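PDB 4PAR: uncharacterized protein from Acinetobacter baumannii, which cleaves DNA that contains 5-hydroxymethylcytosine, pairing a Vsr-like endonuclease domain with an SRA-like domain that probably recognises the modified base. Local coordinates for residues 188-193 with 282-287; 109-114 with 273-278; 199-204 with 309-314. The protein carries 3 engineered substitutions. All blocks are in the same frame, centred on the assembly; numbering follows the deposited sequence.

Contact 1 of 3, residues 188-193 with 282-287; sequences NVVLKT and RAMYRF. With nucleotides of chain C.
R286 turns its guanidinium end-on to N188, and NH1 and NH2 both point at one atom, OD1, with NH1 the nearer at 2.9 Å. Amide and guanidinium planes stand 57° apart: OD1 lies in the guanidinium plane, yet both nitrogens reach it from the same face of the amide, NH1 from above its plane (63° out) and not along a lone pair. V190 CG2 rests over one face of this guanidinium, 3.4 Å from R286 NH2. V190 CG1, anti to the backbone N (chi1 -177°), packs at 3.6 Å against M284 CE, the side chains crossing at about a right angle. L191 and Y285, on the opposite face of the sheet from V190 and R286, form an antiparallel hydrogen-bonded pair, L191 N to Y285 O at 2.8 Å.

At this end of the SRA-like sheet the DNA backbone is met: R282 NH1 donates to K192 O at 3.1 Å while its NH2 faces a phosphate oxygen of DT8 of chain C, and Y285 OH and T193 OG1 hydrogen-bond the DA7 phosphate. T193 sits at the N-cap of helix 194-200, its bond to K195 N weak. Strand 190-191 edges strand 283-295, whose other neighbour here is strand 268-276; helices 174-180 and 194-200 pack on L191.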
loop_
_atom_site.group_PDB
_atom_site.type_symbol
_atom_site.label_atom_id
_atom_site.label_comp_id
_atom_site.label_asym_id
_atom_site.label_seq_id
_atom_site.Cartn_x
_atom_site.Cartn_y
_atom_site.Cartn_z
ATOM N N ASN F 188 15.623 25.917 -11.875
ATOM C CA ASN F 188 14.701 24.892 -11.393
ATOM C C ASN F 188 15.355 24.041 -10.309
ATOM O O ASN F 188 15.566 22.841 -10.482
ATOM C CB ASN F 188 14.228 24.016 -12.560
ATOM C CG ASN F 188 13.018 23.172 -12.207
ATOM O OD1 ASN F 188 11.888 23.660 -12.199
ATOM N ND2 ASN F 188 13.250 21.894 -11.928
ATOM N N VAL F 189 15.672 24.674 -9.186
ATOM C CA VAL F 189 16.473 24.033 -8.152
ATOM C C VAL F 189 15.638 23.318 -7.098
ATOM O O VAL F 189 14.869 23.940 -6.364
ATOM C CB VAL F 189 17.371 25.051 -7.449
ATOM C CG1 VAL F 189 18.158 24.377 -6.335
ATOM C CG2 VAL F 189 18.299 25.702 -8.457
ATOM N N VAL F 190 15.803 22.003 -7.034
ATOM C CA VAL F 190 15.132 21.180 -6.037
ATOM C C VAL F 190 16.164 20.335 -5.309
ATOM O O VAL F 190 16.941 19.628 -5.947
ATOM C CB VAL F 190 14.078 20.253 -6.669
ATOM C CG1 VAL F 190 13.348 19.476 -5.586
ATOM C CG2 VAL F 190 13.094 21.049 -7.522
ATOM N N LEU F 191 16.172 20.400 -3.979
ATOM C CA LEU F 191 17.161 19.668 -3.189
ATOM C C LEU F 191 16.496 18.578 -2.356
ATOM O O LEU F 191 15.319 18.686 -2.012
ATOM C CB LEU F 191 17.944 20.625 -2.296
ATOM C CG LEU F 191 18.775 21.646 -3.068
ATOM C CD1 LEU F 191 19.580 22.506 -2.111
ATOM C CD2 LEU F 191 19.682 20.943 -4.067
ATOM N N LYS F 192 17.256 17.531 -2.034
ATOM C CA LYS F 192 16.660 16.297 -1.526
ATOM C C LYS F 192 16.266 16.383 -0.051
ATOM O O LYS F 192 15.484 15.557 0.425
ATOM C CB LYS F 192 17.609 15.111 -1.746
ATOM C CG LYS F 192 18.872 15.159 -0.908
ATOM C CD LYS F 192 19.773 13.949 -1.132
ATOM C CE LYS F 192 21.025 14.040 -0.261
ATOM N NZ LYS F 192 21.954 12.896 -0.463
ATOM N N THR F 193 16.796 17.371 0.668
ATOM C CA THR F 193 16.448 17.542 2.082
ATOM C C THR F 193 16.763 18.934 2.634
ATOM O O THR F 193 17.368 19.760 1.954
ATOM C CB THR F 193 17.173 16.503 2.954
ATOM O OG1 THR F 193 17.099 16.898 4.330
ATOM C CG2 THR F 193 18.632 16.395 2.542
ATOM N N ARG F 282 9.365 10.605 -2.356
ATOM C CA ARG F 282 9.996 11.006 -1.104
ATOM C C ARG F 282 10.010 12.528 -1.059
ATOM O O ARG F 282 9.851 13.177 -2.093
ATOM C CB ARG F 282 11.412 10.424 -0.976
ATOM C CG ARG F 282 12.440 11.029 -1.921
ATOM C CD ARG F 282 13.805 10.340 -1.823
ATOM N NE ARG F 282 14.399 10.415 -0.487
ATOM C CZ ARG F 282 14.931 11.515 0.044
ATOM N NH1 ARG F 282 14.932 12.656 -0.633
ATOM N NH2 ARG F 282 15.454 11.477 1.264
ATOM N N ALA F 283 10.162 13.098 0.134
ATOM C CA ALA F 283 10.098 14.551 0.284
ATOM C C ALA F 283 11.327 15.252 -0.293
ATOM O O ALA F 283 12.456 14.782 -0.141
ATOM C CB ALA F 283 9.917 14.921 1.743
ATOM N N MET F 284 11.088 16.374 -0.967
ATOM C CA MET F 284 12.145 17.208 -1.536
ATOM C C MET F 284 11.816 18.691 -1.341
ATOM O O MET F 284 10.692 19.047 -0.979
ATOM C CB MET F 284 12.348 16.906 -3.025
ATOM C CG MET F 284 12.869 15.511 -3.319
ATOM S SD MET F 284 13.486 15.361 -5.006
ATOM C CE MET F 284 14.990 16.323 -4.900
ATOM N N TYR F 285 12.796 19.559 -1.578
ATOM C CA TYR F 285 12.617 20.972 -1.267
ATOM C C TYR F 285 12.960 21.872 -2.453
ATOM O O TYR F 285 14.112 21.951 -2.891
ATOM C CB TYR F 285 13.435 21.324 -0.013
ATOM C CG TYR F 285 12.896 20.576 1.189
ATOM C CD1 TYR F 285 13.303 19.277 1.462
ATOM C CD2 TYR F 285 11.925 21.141 2.005
ATOM C CE1 TYR F 285 12.783 18.574 2.526
ATOM C CE2 TYR F 285 11.402 20.445 3.080
ATOM C CZ TYR F 285 11.834 19.160 3.335
ATOM O OH TYR F 285 11.319 18.457 4.402
ATOM N N ARG F 286 11.930 22.547 -2.964
ATOM C CA ARG F 286 12.029 23.339 -4.187
ATOM C C ARG F 286 12.082 24.830 -3.898
ATOM O O ARG F 286 11.251 25.364 -3.166
ATOM C CB ARG F 286 10.847 23.041 -5.115
ATOM C CG ARG F 286 10.622 24.103 -6.185
ATOM C CD ARG F 286 9.447 23.761 -7.095
ATOM N NE ARG F 286 9.769 22.663 -8.001
ATOM C CZ ARG F 286 10.453 22.809 -9.129
ATOM N NH1 ARG F 286 10.887 24.007 -9.495
ATOM N NH2 ARG F 286 10.706 21.758 -9.889
ATOM N N PHE F 287 13.053 25.506 -4.498
ATOM C CA PHE F 287 13.211 26.930 -4.279
ATOM C C PHE F 287 12.061 27.674 -4.939
ATOM O O PHE F 287 11.881 27.581 -6.150
ATOM C CB PHE F 287 14.558 27.383 -4.845
ATOM C CG PHE F 287 14.767 28.861 -4.826
ATOM C CD1 PHE F 287 14.868 29.547 -3.630
ATOM C CD2 PHE F 287 14.894 29.563 -6.011
ATOM C CE1 PHE F 287 15.073 30.909 -3.618
ATOM C CE2 PHE F 287 15.102 30.925 -6.006
ATOM C CZ PHE F 287 15.197 31.599 -4.809
ATOM P P DA C 7 13.251 15.784 5.635
ATOM O OP1 DA C 7 14.253 16.572 4.884
ATOM O OP2 DA C 7 11.889 15.602 5.083
ATOM O "O5'" DA C 7 13.861 14.342 5.955
ATOM C "C5'" DA C 7 15.180 14.231 6.448
ATOM C "C4'" DA C 7 15.506 12.795 6.810
ATOM O "O4'" DA C 7 14.670 12.365 7.911
ATOM C "C3'" DA C 7 15.303 11.778 5.689
ATOM O "O3'" DA C 7 16.473 10.979 5.566
ATOM C "C2'" DA C 7 14.095 10.956 6.155
ATOM C "C1'" DA C 7 14.206 11.063 7.666
ATOM N N9 DA C 7 12.935 10.899 8.373
ATOM C C8 DA C 7 11.814 11.663 8.225
ATOM N N7 DA C 7 10.820 11.306 9.003
ATOM C C5 DA C 7 11.323 10.236 9.720
ATOM C C6 DA C 7 10.757 9.412 10.713
ATOM N N6 DA C 7 9.508 9.560 11.162
ATOM N N1 DA C 7 11.527 8.429 11.227
ATOM C C2 DA C 7 12.781 8.291 10.772
ATOM N N3 DA C 7 13.423 9.003 9.842
ATOM C C4 DA C 7 12.630 9.971 9.350
ATOM P P DT C 8 16.654 9.970 4.328
ATOM O OP1 DT C 8 18.065 10.046 3.887
ATOM O OP2 DT C 8 15.566 10.229 3.360
ATOM O "O5'" DT C 8 16.391 8.535 4.978
ATOM C "C5'" DT C 8 16.944 8.226 6.246
ATOM C "C4'" DT C 8 16.203 7.073 6.895
ATOM O "O4'" DT C 8 14.915 7.518 7.378
ATOM C "C3'" DT C 8 15.909 5.882 5.970
ATOM O "O3'" DT C 8 16.677 4.754 6.369
ATOM C "C2'" DT C 8 14.400 5.627 6.140
ATOM C "C1'" DT C 8 14.080 6.395 7.413
ATOM N N1 DT C 8 12.655 6.833 7.518
ATOM C C2 DT C 8 11.824 6.181 8.395
ATOM O O2 DT C 8 12.194 5.261 9.102
ATOM N N3 DT C 8 10.538 6.647 8.423
ATOM C C4 DT C 8 10.007 7.676 7.674
ATOM O O4 DT C 8 8.835 8.021 7.777
ATOM C C5 DT C 8 10.929 8.319 6.766
ATOM C C7 DT C 8 10.467 9.450 5.899
ATOM C C6 DT C 8 12.195 7.870 6.731
#

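Contact 2 of 3, residues 109-114 with 273-278; sequences EEDIIS and ARVKDN
K276 meets segment 109-114 through both its backbone and its side chain. The charged interaction is a salt bridge, K276 NZ to E110 OE2 at 2.7 Å, made on the syn lone pair of that oxygen. E110 and K276 lie side by side and point the same way, although the CB of E110 sets off away from the strand. A bend at chi2 (-63°) brings the carboxylate back, and E110 OE1 comes within 3.5 Å of K276 CD, on the extended lysine chain. K276 NZ has a second, long and weak ion pair with a DNA phosphate, so the carboxylate probably moderates the positive charge offered there.

Backbone hydrogen bonding across the contact consists of one link, K276 N to E109 O at 3.1 Å. The acceptor lies ahead of the weakly bonded strand 113-114.

Van der Waals packing centres on V275, which points toward the other segment and crosses D111 obliquely. D111 OD1 lies about 3.5 Å from both V275 CG1 and V275 CG2, and D111 CB is 3.6 Å from K276 O. With CG anti to the backbone N (chi1 176°), the aspartate carries its carboxylate across the valine; the main polar partner of OD1 is R286, on strand 283-295, in a salt bridge.

Segment 109-114 belongs to the PvuRts1I-like endonuclease family region of the PD-(D/E)XK clan, and strand 268-276 to the SRA-like region. A small interface of 314 Å² made of one salt bridge, one backbone bond and a valine-aspartate contact therefore joins the nuclease part of the chain to its SRA-like sheet.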
loop_
_atom_site.group_PDB
_atom_site.type_symbol
_atom_site.label_atom_id
_atom_site.label_comp_id
_atom_site.label_asym_id
_atom_site.label_seq_id
_atom_site.Cartn_x
_atom_site.Cartn_y
_atom_site.Cartn_z
ATOM N N GLU F 109 0.267 17.543 -1.699
ATOM C CA GLU F 109 1.661 17.271 -1.355
ATOM C C GLU F 109 2.573 17.213 -2.582
ATOM O O GLU F 109 3.791 17.340 -2.465
ATOM C CB GLU F 109 1.765 15.958 -0.573
ATOM C CG GLU F 109 0.921 15.910 0.697
ATOM C CD GLU F 109 1.167 14.655 1.525
ATOM O OE1 GLU F 109 1.870 13.742 1.041
ATOM O OE2 GLU F 109 0.659 14.582 2.665
ATOM N N GLU F 110 1.974 17.037 -3.756
ATOM C CA GLU F 110 2.723 16.865 -4.999
ATOM C C GLU F 110 3.466 18.128 -5.392
ATOM O O GLU F 110 3.183 19.207 -4.877
ATOM C CB GLU F 110 1.798 16.435 -6.140
ATOM C CG GLU F 110 1.152 15.070 -5.949
ATOM C CD GLU F 110 2.165 13.938 -5.901
ATOM O OE1 GLU F 110 3.303 14.129 -6.388
ATOM O OE2 GLU F 110 1.816 12.857 -5.375
ATOM N N ASP F 111 4.418 17.993 -6.311
ATOM C CA ASP F 111 5.236 19.128 -6.702
ATOM C C ASP F 111 4.528 19.849 -7.825
ATOM O O ASP F 111 4.546 19.422 -8.980
ATOM C CB ASP F 111 6.625 18.667 -7.161
ATOM C CG ASP F 111 7.481 19.809 -7.678
ATOM O OD1 ASP F 111 7.516 20.875 -7.027
ATOM O OD2 ASP F 111 8.120 19.642 -8.738
ATOM N N ILE F 112 3.969 20.998 -7.478
ATOM C CA ILE F 112 3.088 21.719 -8.368
ATOM C C ILE F 112 3.721 23.054 -8.675
ATOM O O ILE F 112 4.033 23.823 -7.771
ATOM C CB ILE F 112 1.701 21.899 -7.743
ATOM C CG1 ILE F 112 1.183 20.546 -7.248
ATOM C CG2 ILE F 112 0.749 22.534 -8.740
ATOM C CD1 ILE F 112 -0.196 20.574 -6.647
ATOM N N ILE F 113 3.930 23.327 -9.952
ATOM C CA ILE F 113 4.671 24.516 -10.320
ATOM C C ILE F 113 3.802 25.544 -11.028
ATOM O O ILE F 113 2.624 25.307 -11.304
ATOM C CB ILE F 113 5.856 24.165 -11.226
ATOM C CG1 ILE F 113 5.357 23.643 -12.572
ATOM C CG2 ILE F 113 6.753 23.140 -10.549
ATOM C CD1 ILE F 113 6.451 23.489 -13.587
ATOM N N SER F 114 4.404 26.686 -11.326
ATOM C CA SER F 114 3.699 27.764 -11.984
ATOM C C SER F 114 4.048 27.731 -13.452
ATOM O O SER F 114 5.223 27.625 -13.802
ATOM C CB SER F 114 4.066 29.115 -11.369
ATOM O OG SER F 114 3.570 30.173 -12.166
ATOM N N ALA F 273 9.922 25.091 -0.806
ATOM C CA ALA F 273 8.686 24.386 -0.496
ATOM C C ALA F 273 8.907 22.882 -0.444
ATOM O O ALA F 273 9.624 22.322 -1.273
ATOM C CB ALA F 273 7.617 24.725 -1.516
ATOM N N ARG F 274 8.290 22.227 0.534
ATOM C CA ARG F 274 8.403 20.782 0.640
ATOM C C ARG F 274 7.466 20.123 -0.356
ATOM O O ARG F 274 6.247 20.284 -0.288
ATOM C CB ARG F 274 8.084 20.306 2.056
ATOM C CG ARG F 274 7.917 18.795 2.174
ATOM C CD ARG F 274 7.693 18.385 3.614
ATOM N NE ARG F 274 7.395 16.963 3.749
ATOM C CZ ARG F 274 7.417 16.309 4.905
ATOM N NH1 ARG F 274 7.726 16.953 6.025
ATOM N NH2 ARG F 274 7.129 15.014 4.948
ATOM N N VAL F 275 8.048 19.368 -1.279
ATOM C CA VAL F 275 7.276 18.724 -2.327
ATOM C C VAL F 275 7.728 17.287 -2.502
ATOM O O VAL F 275 8.911 16.977 -2.380
ATOM C CB VAL F 275 7.403 19.469 -3.675
ATOM C CG1 VAL F 275 6.768 20.848 -3.589
ATOM C CG2 VAL F 275 8.860 19.578 -4.095
ATOM N N LYS F 276 6.773 16.408 -2.771
ATOM C CA LYS F 276 7.074 15.016 -3.061
ATOM C C LYS F 276 7.823 14.924 -4.397
ATOM O O LYS F 276 7.514 15.654 -5.336
ATOM C CB LYS F 276 5.777 14.201 -3.080
ATOM C CG LYS F 276 5.888 12.823 -3.698
ATOM C CD LYS F 276 4.532 12.133 -3.736
ATOM C CE LYS F 276 4.474 11.092 -4.846
ATOM N NZ LYS F 276 3.123 10.478 -4.974
ATOM N N ASP F 277 8.828 14.056 -4.473
ATOM C CA ASP F 277 9.577 13.872 -5.715
ATOM C C ASP F 277 8.688 13.229 -6.780
ATOM O O ASP F 277 7.970 12.271 -6.489
ATOM C CB ASP F 277 10.826 13.021 -5.465
ATOM C CG ASP F 277 11.744 12.946 -6.677
ATOM O OD1 ASP F 277 11.631 13.816 -7.569
ATOM O OD2 ASP F 277 12.584 12.021 -6.731
ATOM N N ASN F 278 8.734 13.753 -8.005
ATOM C CA ASN F 278 7.884 13.246 -9.085
ATOM C C ASN F 278 8.136 11.754 -9.335
ATOM O O ASN F 278 7.243 11.019 -9.757
ATOM C CB ASN F 278 8.084 14.059 -10.375
ATOM C CG ASN F 278 9.470 13.899 -10.976
ATOM O OD1 ASN F 278 9.862 12.808 -11.385
ATOM N ND2 ASN F 278 10.204 14.999 -11.068
#

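Contact 3 of 3, residues 199-204 with 309-314; sequences NCFGYS and SEVQTY. Engineered in segment 309-314: S309 (natural residue Cys).
A buried packing contact joins residues 200-202, next to helix 194-200, to residues 311-314, at and just past the end of strand 302-312; its centre is about 20 Å from that of the chain, and one backbone hydrogen bond holds it. Y314 N donates to C200 O at 3.1 Å. C200 O also lies 3.6 Å from T313 CB, while T313 OG1 hydrogen-bonds to Y177 O in helix 174-180.

F201 supplies the largest share of its segment's packing. Its CB starts away from the strand, but with CG anti to the carbonyl carbon (chi1 -64°) the ring comes back to meet V311, Q312 and Y314. V311 CG2 and Y314 CD2 both meet the F201 ring at its edge, 4.2 Å from CZ and 4.4 Å from CD1 respectively; the V311 and F201 side chains cross at about a right angle. Q312 O approaches F201 CE1 obliquely at 3.6 Å. Y314 CB, in turn, sits 3.7 Å from F201 O.

G202 has a positive phi of 113°, at which a side chain would crowd the preceding carbonyl, and its backbone hydrogen-bonds to K317. Beyond the contact, V311 reaches F287 and L290 of strand 283-295. Residues bordering a helix thus pack against the close of a sheet strand within the SRA-like (PUA clan) fold.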
loop_
_atom_site.group_PDB
_atom_site.type_symbol
_atom_site.label_atom_id
_atom_site.label_comp_id
_atom_site.label_asym_id
_atom_site.label_seq_id
_atom_site.Cartn_x
_atom_site.Cartn_y
_atom_site.Cartn_z
ATOM N N ASN F 199 22.925 23.866 4.062
ATOM C CA ASN F 199 24.368 23.877 3.814
ATOM C C ASN F 199 24.761 24.719 2.607
ATOM O O ASN F 199 25.949 24.945 2.358
ATOM C CB ASN F 199 24.899 22.455 3.616
ATOM C CG ASN F 199 24.757 21.597 4.855
ATOM O OD1 ASN F 199 24.706 22.102 5.976
ATOM N ND2 ASN F 199 24.681 20.285 4.657
ATOM N N CYS F 200 23.765 25.156 1.846
ATOM C CA CYS F 200 24.010 26.060 0.727
ATOM C C CYS F 200 24.387 27.456 1.201
ATOM O O CYS F 200 25.147 28.167 0.542
ATOM C CB CYS F 200 22.777 26.144 -0.168
ATOM S SG CYS F 200 22.405 24.618 -1.015
ATOM N N PHE F 201 23.809 27.847 2.331
ATOM C CA PHE F 201 23.949 29.192 2.879
ATOM C C PHE F 201 25.012 29.332 3.980
ATOM O O PHE F 201 25.093 30.370 4.640
ATOM C CB PHE F 201 22.584 29.678 3.358
ATOM C CG PHE F 201 21.586 29.818 2.242
ATOM C CD1 PHE F 201 21.627 30.912 1.392
ATOM C CD2 PHE F 201 20.629 28.843 2.021
ATOM C CE1 PHE F 201 20.719 31.040 0.354
ATOM C CE2 PHE F 201 19.719 28.964 0.985
ATOM C CZ PHE F 201 19.765 30.065 0.151
ATOM N N GLY F 202 25.812 28.289 4.187
ATOM C CA GLY F 202 26.872 28.343 5.179
ATOM C C GLY F 202 26.746 27.450 6.398
ATOM O O GLY F 202 27.659 27.401 7.222
ATOM N N TYR F 203 25.624 26.750 6.530
ATOM C CA TYR F 203 25.469 25.767 7.602
ATOM C C TYR F 203 26.304 24.498 7.366
ATOM O O TYR F 203 26.561 24.105 6.226
ATOM C CB TYR F 203 23.994 25.395 7.777
ATOM C CG TYR F 203 23.240 26.301 8.726
ATOM C CD1 TYR F 203 23.589 26.373 10.070
ATOM C CD2 TYR F 203 22.173 27.074 8.285
ATOM C CE1 TYR F 203 22.906 27.194 10.947
ATOM C CE2 TYR F 203 21.481 27.899 9.155
ATOM C CZ TYR F 203 21.853 27.956 10.486
ATOM O OH TYR F 203 21.174 28.775 11.362
ATOM N N SER F 204 26.756 23.891 8.460
ATOM C CA SER F 204 27.454 22.604 8.438
ATOM C C SER F 204 26.522 21.433 8.758
ATOM O O SER F 204 26.979 20.301 8.913
ATOM C CB SER F 204 28.633 22.611 9.418
ATOM O OG SER F 204 29.703 23.405 8.931
ATOM N N SER F 309 13.817 36.559 -7.694
ATOM C CA SER F 309 13.828 35.224 -8.280
ATOM C C SER F 309 15.176 34.511 -8.140
ATOM O O SER F 309 15.331 33.370 -8.580
ATOM C CB SER F 309 13.431 35.299 -9.755
ATOM O OG SER F 309 12.124 35.832 -9.900
ATOM N N GLU F 310 16.153 35.188 -7.542
ATOM C CA GLU F 310 17.496 34.629 -7.398
ATOM C C GLU F 310 18.083 34.947 -6.028
ATOM O O GLU F 310 17.897 36.051 -5.513
ATOM C CB GLU F 310 18.419 35.167 -8.495
ATOM C CG GLU F 310 17.937 34.887 -9.912
ATOM C CD GLU F 310 18.839 35.489 -10.968
ATOM O OE1 GLU F 310 19.662 36.362 -10.619
ATOM O OE2 GLU F 310 18.727 35.089 -12.146
ATOM N N VAL F 311 18.790 33.989 -5.435
ATOM C CA VAL F 311 19.459 34.250 -4.158
ATOM C C VAL F 311 20.911 33.772 -4.160
ATOM O O VAL F 311 21.207 32.647 -4.556
ATOM C CB VAL F 311 18.712 33.595 -2.971
ATOM C CG1 VAL F 311 17.426 34.346 -2.671
ATOM C CG2 VAL F 311 18.428 32.129 -3.246
ATOM N N GLN F 312 21.816 34.637 -3.715
ATOM C CA GLN F 312 23.232 34.293 -3.662
ATOM C C GLN F 312 23.499 33.252 -2.574
ATOM O O GLN F 312 22.792 33.200 -1.570
ATOM C CB GLN F 312 24.081 35.550 -3.434
ATOM C CG GLN F 312 23.597 36.450 -2.304
ATOM C CD GLN F 312 24.394 37.741 -2.199
ATOM O OE1 GLN F 312 25.256 38.023 -3.032
ATOM N NE2 GLN F 312 24.110 38.531 -1.167
ATOM N N THR F 313 24.506 32.410 -2.791
ATOM C CA THR F 313 24.850 31.367 -1.828
ATOM C C THR F 313 26.105 31.722 -1.035
ATOM O O THR F 313 26.757 32.727 -1.312
ATOM C CB THR F 313 25.068 30.017 -2.529
ATOM O OG1 THR F 313 26.214 30.104 -3.384
ATOM C CG2 THR F 313 23.852 29.654 -3.364
ATOM N N TYR F 314 26.455 30.882 -0.063
ATOM C CA TYR F 314 27.599 31.156 0.804
ATOM C C TYR F 314 28.291 29.878 1.286
ATOM O O TYR F 314 27.638 28.878 1.572
ATOM C CB TYR F 314 27.163 31.990 2.015
ATOM C CG TYR F 314 26.533 33.326 1.670
ATOM C CD1 TYR F 314 27.321 34.432 1.372
ATOM C CD2 TYR F 314 25.151 33.481 1.647
ATOM C CE1 TYR F 314 26.748 35.654 1.057
ATOM C CE2 TYR F 314 24.571 34.698 1.333
ATOM C CZ TYR F 314 25.373 35.781 1.039
ATOM O OH TYR F 314 24.798 36.993 0.729
#

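How the contacts relate
Contacts 1 and 2 meet across the pairing of strands 268-276 and 283-295: M284 N lies 2.7 Å from V275 O, and R286 O 2.7 Å from A273 N, both probable hydrogen bonds. The centres of contacts 1 and 2 are about 8 Å apart. Contact 3 involves strand 302-312, which pairs with 283-295 on the edge opposite strand 268-276; the centres of contacts 1 and 3 are about 14 Å apart, and F287 CE1 packs 3.6 Å from V311 CG2 and L191 CD1 3.7 Å from C200 SG. Contacts 2 and 3 do not touch, their nearest atoms being about 11 Å apart. Contact 1 binds DNA phosphates directly. The nearest atom of contact 2 is about 4 Å from the bound nucleic acid. The nearest atom of contact 3 is about 5 Å from the bound nucleic acid.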